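Local coordinates for flagellar protein FlgA (Thermotoga maritima, PDB 3FRN), which probably acts as a periplasmic chaperone for assembly of the P-ring of the flagellar basal body, at residues A[138-150]-A[161-173]. Sequence-based numbering, arbitrary orientation.
Sequences LLRKERNVVVLKR and EDVRLEKRNVFEI
Arg143 with Arg168, Val145 with Glu166 and Val147 with Arg164 are the hydrogen-bonded pairs of an antiparallel ribbon, strands 142-148 and 163-169; beyond them Val170 N donates to Lys141 O (2.7 Å) and Lys149 N to Asp162 O.

At the 170-171 end, Asn169 has CG anti to its backbone N (chi1 -173°), which brings Asn169 OD1 to Lys141 N at 3.2 Å. Phe171 N reaches Asn169 OD1 at 3.0 Å, closing an Asx turn; the two donors approach from opposite faces of the amide plane. Asn169 ND2 donates to Glu172 OE2 and to a water that bridges to Leu139 O. A leucine here would probably leave Lys141 N and Phe171 N without their shared acceptor and free the turn to shift.

Apolar contact follows: Lys141 CB sits over the centre of the Phe171 ring, 3.7 Å from its centroid, a CH-pi contact, while Lys141 NZ runs on to Lys90 O. Farther along, Val146 CG1 meets Val163 CG1 at 3.6 Å, on the side covered by helix 181-184.

Beside Val147, the Glu166 carboxylate is shared by two salt bridges. Glu166 OE2 takes Arg164 NE in the guanidinium plane through its anti lone pair (2.7 Å), and Glu166 OE1 takes Arg168 NH2 in a very short, bent bond; Val147 CG2 lies over one face of the Arg168 guanidinium.

The chemistry implies a ribbon zipped by backbone bonds, with Asn169 fastening its turn to strand 132-148 at the short break before Glu142.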
ATOM      1  N   LEU A 138       5.608  11.124  -5.314  1.00 36.50           N
ATOM      2  CA  LEU A 138       5.095  10.346  -4.196  1.00 37.98           C
ATOM      3  C   LEU A 138       4.175   9.255  -4.730  1.00 40.89           C
ATOM      4  O   LEU A 138       3.245   9.524  -5.497  1.00 37.01           O
ATOM      5  CB  LEU A 138       4.354  11.245  -3.202  1.00 36.71           C
ATOM      6  CG  LEU A 138       3.739  10.676  -1.915  1.00 33.51           C
ATOM      7  CD1 LEU A 138       4.775  10.303  -0.861  1.00 27.32           C
ATOM      8  CD2 LEU A 138       2.784  11.700  -1.350  1.00 37.57           C
ATOM      9  N   LEU A 139       4.459   8.024  -4.320  1.00 38.21           N
ATOM     10  CA  LEU A 139       3.704   6.867  -4.755  1.00 38.97           C
ATOM     11  C   LEU A 139       2.615   6.507  -3.747  1.00 38.60           C
ATOM     12  O   LEU A 139       2.862   6.457  -2.545  1.00 34.89           O
ATOM     13  CB  LEU A 139       4.646   5.675  -4.959  1.00 37.95           C
ATOM     14  CG  LEU A 139       5.260   5.425  -6.339  1.00 43.32           C
ATOM     15  CD1 LEU A 139       6.151   6.575  -6.793  1.00 38.05           C
ATOM     16  CD2 LEU A 139       6.031   4.115  -6.332  1.00 39.60           C
ATOM     17  N   ARG A 140       1.413   6.250  -4.258  1.00 42.18           N
ATOM     18  CA  ARG A 140       0.269   5.849  -3.441  1.00 42.29           C
ATOM     19  C   ARG A 140      -0.431   4.653  -4.059  1.00 41.79           C
ATOM     20  O   ARG A 140      -0.625   4.598  -5.273  1.00 34.62           O
ATOM     21  CB  ARG A 140      -0.758   6.979  -3.350  1.00 44.10           C
ATOM     22  CG  ARG A 140      -0.415   8.091  -2.386  1.00 58.82           C
ATOM     23  CD  ARG A 140      -1.537   9.120  -2.340  1.00 69.17           C
ATOM     24  NE  ARG A 140      -1.315  10.144  -1.319  1.00 75.85           N
ATOM     25  CZ  ARG A 140      -2.019  11.269  -1.216  1.00 76.30           C
ATOM     26  NH1 ARG A 140      -2.999  11.531  -2.074  1.00 68.12           N
ATOM     27  NH2 ARG A 140      -1.741  12.139  -0.253  1.00 76.60           N
ATOM     28  N   LYS A 141      -0.817   3.701  -3.214  1.00 43.76           N
ATOM     29  CA  LYS A 141      -1.723   2.634  -3.618  1.00 39.92           C
ATOM     30  C   LYS A 141      -2.847   2.578  -2.594  1.00 41.81           C
ATOM     31  O   LYS A 141      -2.703   1.987  -1.516  1.00 39.11           O
ATOM     32  CB  LYS A 141      -1.003   1.295  -3.723  1.00 37.25           C
ATOM     33  CG  LYS A 141      -1.816   0.222  -4.431  1.00 34.83           C
ATOM     34  CD  LYS A 141      -0.984  -1.027  -4.635  1.00 30.59           C
ATOM     35  CE  LYS A 141      -1.531  -1.868  -5.769  1.00 43.11           C
ATOM     36  NZ  LYS A 141      -0.523  -2.857  -6.248  1.00 49.29           N
ATOM     37  N   GLU A 142      -3.957   3.223  -2.934  1.00 41.35           N
ATOM     38  CA  GLU A 142      -5.093   3.338  -2.035  1.00 40.32           C
ATOM     39  C   GLU A 142      -6.075   2.220  -2.345  1.00 40.52           C
ATOM     40  O   GLU A 142      -6.512   2.079  -3.481  1.00 35.27           O
ATOM     41  CB  GLU A 142      -5.756   4.708  -2.197  1.00 40.98           C
ATOM     42  CG  GLU A 142      -6.460   5.229  -0.942  1.00 52.13           C
ATOM     43  CD  GLU A 142      -5.505   5.835   0.083  1.00 52.89           C
ATOM     44  OE1 GLU A 142      -5.950   6.074   1.230  1.00 61.70           O
ATOM     45  OE2 GLU A 142      -4.322   6.077  -0.254  1.00 43.34           O
ATOM     46  N   ARG A 143      -6.407   1.419  -1.333  1.00 43.87           N
ATOM     47  CA  ARG A 143      -7.269   0.251  -1.529  1.00 42.85           C
ATOM     48  C   ARG A 143      -8.128   0.006  -0.301  1.00 41.34           C
ATOM     49  O   ARG A 143      -7.845   0.528   0.770  1.00 38.41           O
ATOM     50  CB  ARG A 143      -6.420  -0.990  -1.814  1.00 43.47           C
ATOM     51  CG  ARG A 143      -6.782  -1.718  -3.103  1.00 48.41           C
ATOM     52  CD  ARG A 143      -6.153  -1.030  -4.307  1.00 42.39           C
ATOM     53  NE  ARG A 143      -6.653  -1.530  -5.586  1.00 56.77           N
ATOM     54  CZ  ARG A 143      -7.817  -1.192  -6.142  1.00 57.36           C
ATOM     55  NH1 ARG A 143      -8.160  -1.710  -7.314  1.00 58.23           N
ATOM     56  NH2 ARG A 143      -8.646  -0.349  -5.537  1.00 58.06           N
ATOM     57  N   ASN A 144      -9.182  -0.786  -0.464  1.00 42.11           N
ATOM     58  CA  ASN A 144      -9.997  -1.209   0.668  1.00 42.82           C
ATOM     59  C   ASN A 144      -9.383  -2.404   1.380  1.00 41.92           C
ATOM     60  O   ASN A 144      -9.246  -3.479   0.802  1.00 42.09           O
ATOM     61  CB  ASN A 144     -11.426  -1.520   0.229  1.00 43.74           C
ATOM     62  CG  ASN A 144     -12.264  -0.268   0.058  1.00 42.56           C
ATOM     63  OD1 ASN A 144     -12.770   0.295   1.031  1.00 49.19           O
ATOM     64  ND2 ASN A 144     -12.421   0.172  -1.183  1.00 38.79           N
ATOM     65  N   VAL A 145      -8.996  -2.197   2.634  1.00 42.24           N
ATOM     66  CA  VAL A 145      -8.375  -3.249   3.435  1.00 40.63           C
ATOM     67  C   VAL A 145      -9.258  -3.670   4.616  1.00 36.52           C
ATOM     68  O   VAL A 145     -10.189  -2.964   4.991  1.00 31.28           O
ATOM     69  CB  VAL A 145      -6.967  -2.841   3.943  1.00 38.86           C
ATOM     70  CG1 VAL A 145      -6.016  -2.592   2.778  1.00 45.09           C
ATOM     71  CG2 VAL A 145      -7.056  -1.633   4.843  1.00 39.25           C
ATOM     72  N   VAL A 146      -8.948  -4.829   5.190  1.00 38.00           N
ATOM     73  CA  VAL A 146      -9.701  -5.387   6.303  1.00 37.50           C
ATOM     74  C   VAL A 146      -9.202  -4.809   7.629  1.00 38.11           C
ATOM     75  O   VAL A 146      -8.028  -4.940   7.975  1.00 33.15           O
ATOM     76  CB  VAL A 146      -9.621  -6.938   6.295  1.00 39.58           C
ATOM     77  CG1 VAL A 146     -10.092  -7.520   7.610  1.00 41.61           C
ATOM     78  CG2 VAL A 146     -10.441  -7.502   5.143  1.00 34.40           C
ATOM     79  N   VAL A 147     -10.108  -4.161   8.358  1.00 38.55           N
ATOM     80  CA  VAL A 147      -9.777  -3.487   9.613  1.00 40.25           C
ATOM     81  C   VAL A 147     -10.661  -4.044  10.734  1.00 40.08           C
ATOM     82  O   VAL A 147     -11.833  -4.346  10.510  1.00 38.34           O
ATOM     83  CB  VAL A 147      -9.945  -1.941   9.472  1.00 39.33           C
ATOM     84  CG1 VAL A 147      -9.911  -1.232  10.825  1.00 35.67           C
ATOM     85  CG2 VAL A 147      -8.873  -1.366   8.552  1.00 42.00           C
ATOM     86  N   LEU A 148     -10.093  -4.188  11.929  1.00 41.56           N
ATOM     87  CA  LEU A 148     -10.827  -4.715  13.088  1.00 40.29           C
ATOM     88  C   LEU A 148     -11.958  -3.826  13.613  1.00 42.76           C
ATOM     89  O   LEU A 148     -11.768  -2.625  13.843  1.00 44.39           O
ATOM     90  CB  LEU A 148      -9.857  -5.052  14.224  1.00 36.98           C
ATOM     91  CG  LEU A 148      -9.040  -6.338  14.038  1.00 39.32           C
ATOM     92  CD1 LEU A 148      -8.198  -6.595  15.266  1.00 35.33           C
ATOM     93  CD2 LEU A 148      -9.937  -7.539  13.762  1.00 40.02           C
ATOM     94  N   LYS A 149     -13.133  -4.433  13.793  1.00 43.03           N
ATOM     95  CA  LYS A 149     -14.274  -3.788  14.461  1.00 41.42           C
ATOM     96  C   LYS A 149     -14.155  -3.872  15.979  1.00 39.18           C
ATOM     97  O   LYS A 149     -14.693  -3.030  16.687  1.00 31.53           O
ATOM     98  CB  LYS A 149     -15.603  -4.445  14.061  1.00 43.03           C
ATOM     99  CG  LYS A 149     -16.158  -4.018  12.718  1.00 45.69           C
ATOM    100  CD  LYS A 149     -17.085  -5.086  12.158  1.00 41.38           C
ATOM    101  CE  LYS A 149     -18.532  -4.829  12.462  1.00 34.18           C
ATOM    102  NZ  LYS A 149     -19.375  -5.850  11.777  1.00 41.76           N
ATOM    103  N   ARG A 150     -13.465  -4.898  16.471  1.00 36.55           N
ATOM    104  CA  ARG A 150     -13.374  -5.136  17.910  1.00 40.41           C
ATOM    105  C   ARG A 150     -12.050  -5.783  18.305  1.00 39.69           C
ATOM    106  O   ARG A 150     -11.330  -6.305  17.454  1.00 40.64           O
ATOM    107  CB  ARG A 150     -14.554  -5.997  18.376  1.00 41.11           C
ATOM    108  CG  ARG A 150     -14.663  -7.332  17.659  1.00 40.85           C
ATOM    109  CD  ARG A 150     -16.080  -7.908  17.716  1.00 45.25           C
ATOM    110  NE  ARG A 150     -16.599  -8.090  19.075  1.00 52.50           N
ATOM    111  CZ  ARG A 150     -16.236  -9.060  19.915  1.00 54.19           C
ATOM    112  NH1 ARG A 150     -15.313  -9.959  19.566  1.00 46.12           N
ATOM    113  NH2 ARG A 150     -16.793  -9.126  21.121  1.00 44.43           N
ATOM    114  N   GLU A 161     -18.072 -10.808  11.863  1.00 51.23           N
ATOM    115  CA  GLU A 161     -18.475  -9.784  12.820  1.00 50.62           C
ATOM    116  C   GLU A 161     -17.287  -9.021  13.402  1.00 48.28           C
ATOM    117  O   GLU A 161     -17.454  -7.947  13.980  1.00 47.86           O
ATOM    118  CB  GLU A 161     -19.282 -10.422  13.954  1.00 51.21           C
ATOM    119  CG  GLU A 161     -20.438  -9.568  14.438  1.00 52.47           C
ATOM    120  CD  GLU A 161     -21.559  -9.464  13.412  1.00 58.48           C
ATOM    121  OE1 GLU A 161     -22.240  -8.416  13.374  1.00 56.06           O
ATOM    122  OE2 GLU A 161     -21.761 -10.431  12.643  1.00 60.50           O
ATOM    123  N   ASP A 162     -16.092  -9.581  13.254  1.00 46.78           N
ATOM    124  CA  ASP A 162     -14.904  -8.983  13.840  1.00 44.08           C
ATOM    125  C   ASP A 162     -14.318  -7.911  12.929  1.00 46.64           C
ATOM    126  O   ASP A 162     -13.575  -7.038  13.380  1.00 48.30           O
ATOM    127  CB  ASP A 162     -13.849 -10.058  14.138  1.00 44.40           C
ATOM    128  CG  ASP A 162     -14.378 -11.190  15.023  1.00 51.63           C
ATOM    129  OD1 ASP A 162     -15.518 -11.091  15.535  1.00 58.81           O
ATOM    130  OD2 ASP A 162     -13.647 -12.186  15.209  1.00 47.16           O
ATOM    131  N   VAL A 163     -14.647  -7.978  11.643  1.00 46.29           N
ATOM    132  CA  VAL A 163     -13.956  -7.154  10.657  1.00 45.28           C
ATOM    133  C   VAL A 163     -14.867  -6.307   9.771  1.00 47.14           C
ATOM    134  O   VAL A 163     -16.007  -6.682   9.474  1.00 48.31           O
ATOM    135  CB  VAL A 163     -12.991  -7.997   9.767  1.00 43.21           C
ATOM    136  CG1 VAL A 163     -11.831  -8.551  10.592  1.00 31.50           C
ATOM    137  CG2 VAL A 163     -13.732  -9.123   9.057  1.00 39.78           C
ATOM    138  N   ARG A 164     -14.350  -5.149   9.375  1.00 46.16           N
ATOM    139  CA  ARG A 164     -14.975  -4.327   8.354  1.00 46.68           C
ATOM    140  C   ARG A 164     -13.931  -3.955   7.303  1.00 44.68           C
ATOM    141  O   ARG A 164     -12.745  -4.256   7.452  1.00 45.97           O
ATOM    142  CB  ARG A 164     -15.602  -3.066   8.963  1.00 47.41           C
ATOM    143  CG  ARG A 164     -14.596  -2.093   9.550  1.00 50.43           C
ATOM    144  CD  ARG A 164     -15.238  -0.789   9.983  1.00 49.91           C
ATOM    145  NE  ARG A 164     -14.293  -0.000  10.769  1.00 60.89           N
ATOM    146  CZ  ARG A 164     -14.216  -0.021  12.096  1.00 63.25           C
ATOM    147  NH1 ARG A 164     -15.045  -0.777  12.801  1.00 66.07           N
ATOM    148  NH2 ARG A 164     -13.314   0.723  12.721  1.00 63.68           N
ATOM    149  N   LEU A 165     -14.389  -3.300   6.244  1.00 41.38           N
ATOM    150  CA  LEU A 165     -13.537  -2.883   5.151  1.00 39.16           C
ATOM    151  C   LEU A 165     -13.340  -1.369   5.235  1.00 38.92           C
ATOM    152  O   LEU A 165     -14.295  -0.623   5.467  1.00 40.06           O
ATOM    153  CB  LEU A 165     -14.195  -3.274   3.830  1.00 36.39           C
ATOM    154  CG  LEU A 165     -13.342  -3.816   2.687  1.00 41.08           C
ATOM    155  CD1 LEU A 165     -12.869  -5.244   2.956  1.00 37.73           C
ATOM    156  CD2 LEU A 165     -14.150  -3.757   1.406  1.00 28.15           C
ATOM    157  N   GLU A 166     -12.097  -0.924   5.077  1.00 42.64           N
ATOM    158  CA  GLU A 166     -11.758   0.504   5.091  1.00 43.84           C
ATOM    159  C   GLU A 166     -10.725   0.823   4.017  1.00 44.28           C
ATOM    160  O   GLU A 166      -9.838   0.010   3.750  1.00 45.49           O
ATOM    161  CB  GLU A 166     -11.190   0.915   6.449  1.00 42.91           C
ATOM    162  CG  GLU A 166     -12.212   1.012   7.574  1.00 48.69           C
ATOM    163  CD  GLU A 166     -11.654   1.699   8.803  1.00 47.57           C
ATOM    164  OE1 GLU A 166     -10.560   2.298   8.707  1.00 51.24           O
ATOM    165  OE2 GLU A 166     -12.308   1.648   9.866  1.00 49.05           O
ATOM    166  N   LYS A 167     -10.839   2.006   3.417  1.00 41.07           N
ATOM    167  CA  LYS A 167      -9.864   2.490   2.432  1.00 39.93           C
ATOM    168  C   LYS A 167      -8.564   2.921   3.121  1.00 39.29           C
ATOM    169  O   LYS A 167      -8.600   3.700   4.071  1.00 41.27           O
ATOM    170  CB  LYS A 167     -10.454   3.655   1.625  1.00 41.04           C
ATOM    171  CG  LYS A 167     -10.996   3.278   0.243  1.00 43.11           C
ATOM    172  CD  LYS A 167     -10.099   3.813  -0.871  1.00 43.26           C
ATOM    173  CE  LYS A 167     -10.585   3.403  -2.268  1.00 47.45           C
ATOM    174  NZ  LYS A 167      -9.970   2.125  -2.769  1.00 31.35           N
ATOM    175  N   ARG A 168      -7.426   2.402   2.656  1.00 33.70           N
ATOM    176  CA  ARG A 168      -6.116   2.750   3.229  1.00 36.09           C
ATOM    177  C   ARG A 168      -5.013   2.806   2.165  1.00 36.58           C
ATOM    178  O   ARG A 168      -5.129   2.188   1.108  1.00 37.85           O
ATOM    179  CB  ARG A 168      -5.702   1.731   4.302  1.00 38.84           C
ATOM    180  CG  ARG A 168      -6.439   1.801   5.635  1.00 37.68           C
ATOM    181  CD  ARG A 168      -5.895   2.887   6.563  1.00 43.46           C
ATOM    182  NE  ARG A 168      -5.956   2.481   7.970  1.00 45.58           N
ATOM    183  CZ  ARG A 168      -7.052   2.518   8.724  1.00 48.26           C
ATOM    184  NH1 ARG A 168      -7.000   2.121   9.989  1.00 39.64           N
ATOM    185  NH2 ARG A 168      -8.200   2.950   8.218  1.00 48.13           N
ATOM    186  N   ASN A 169      -3.941   3.540   2.458  1.00 34.41           N
ATOM    187  CA  ASN A 169      -2.742   3.520   1.625  1.00 37.73           C
ATOM    188  C   ASN A 169      -1.907   2.284   1.942  1.00 36.81           C
ATOM    189  O   ASN A 169      -1.284   2.194   3.002  1.00 40.40           O
ATOM    190  CB  ASN A 169      -1.912   4.800   1.815  1.00 37.67           C
ATOM    191  CG  ASN A 169      -0.735   4.913   0.836  1.00 40.56           C
ATOM    192  OD1 ASN A 169      -0.508   4.049  -0.027  1.00 35.50           O
ATOM    193  ND2 ASN A 169       0.022   5.995   0.972  1.00 32.47           N
ATOM    194  N   VAL A 170      -1.898   1.348   1.000  1.00 36.65           N
ATOM    195  CA  VAL A 170      -1.179   0.084   1.125  1.00 35.12           C
ATOM    196  C   VAL A 170       0.329   0.305   1.235  1.00 33.14           C
ATOM    197  O   VAL A 170       1.037  -0.527   1.785  1.00 33.85           O
ATOM    198  CB  VAL A 170      -1.527  -0.869  -0.060  1.00 39.32           C
ATOM    199  CG1 VAL A 170      -0.754  -2.194   0.022  1.00 42.38           C
ATOM    200  CG2 VAL A 170      -3.036  -1.123  -0.110  1.00 42.40           C
ATOM    201  N   PHE A 171       0.814   1.441   0.744  1.00 28.14           N
ATOM    202  CA  PHE A 171       2.246   1.738   0.811  1.00 28.00           C
ATOM    203  C   PHE A 171       2.665   2.323   2.159  1.00 29.23           C
ATOM    204  O   PHE A 171       3.844   2.604   2.377  1.00 27.14           O
ATOM    205  CB  PHE A 171       2.666   2.677  -0.324  1.00 27.90           C
ATOM    206  CG  PHE A 171       2.653   2.042  -1.688  1.00 26.60           C
ATOM    207  CD1 PHE A 171       2.572   0.661  -1.840  1.00 32.63           C
ATOM    208  CD2 PHE A 171       2.757   2.829  -2.822  1.00 21.30           C
ATOM    209  CE1 PHE A 171       2.561   0.085  -3.097  1.00 32.19           C
ATOM    210  CE2 PHE A 171       2.754   2.261  -4.076  1.00 22.43           C
ATOM    211  CZ  PHE A 171       2.658   0.888  -4.217  1.00 34.34           C
ATOM    212  N   GLU A 172       1.688   2.514   3.044  1.00 33.95           N
ATOM    213  CA  GLU A 172       1.923   2.984   4.407  1.00 35.66           C
ATOM    214  C   GLU A 172       1.436   1.952   5.431  1.00 35.65           C
ATOM    215  O   GLU A 172       1.177   2.285   6.582  1.00 34.62           O
ATOM    216  CB  GLU A 172       1.227   4.328   4.636  1.00 38.02           C
ATOM    217  CG  GLU A 172       2.040   5.545   4.187  1.00 38.72           C
ATOM    218  CD  GLU A 172       1.218   6.835   4.156  1.00 46.41           C
ATOM    219  OE1 GLU A 172       1.516   7.758   4.948  1.00 56.15           O
ATOM    220  OE2 GLU A 172       0.275   6.931   3.340  1.00 56.00           O
ATOM    221  N   ILE A 173       1.300   0.705   4.986  1.00 34.15           N
ATOM    222  CA  ILE A 173       0.974  -0.420   5.852  1.00 35.73           C
ATOM    223  C   ILE A 173       2.207  -1.319   5.980  1.00 40.98           C
ATOM    224  O   ILE A 173       2.833  -1.686   4.973  1.00 36.54           O
ATOM    225  CB  ILE A 173      -0.217  -1.236   5.283  1.00 37.07           C
ATOM    226  CG1 ILE A 173      -1.513  -0.420   5.361  1.00 39.14           C
ATOM    227  CG2 ILE A 173      -0.376  -2.575   6.015  1.00 38.72           C
ATOM    228  CD1 ILE A 173      -2.658  -0.992   4.524  1.00 33.92           C
TER
HETATM  229  O   HOH W   1       2.558   6.962  -0.157  1.00 28.24           O
HETATM  230  O   HOH W   2       0.926   8.904   0.599  1.00 47.79           O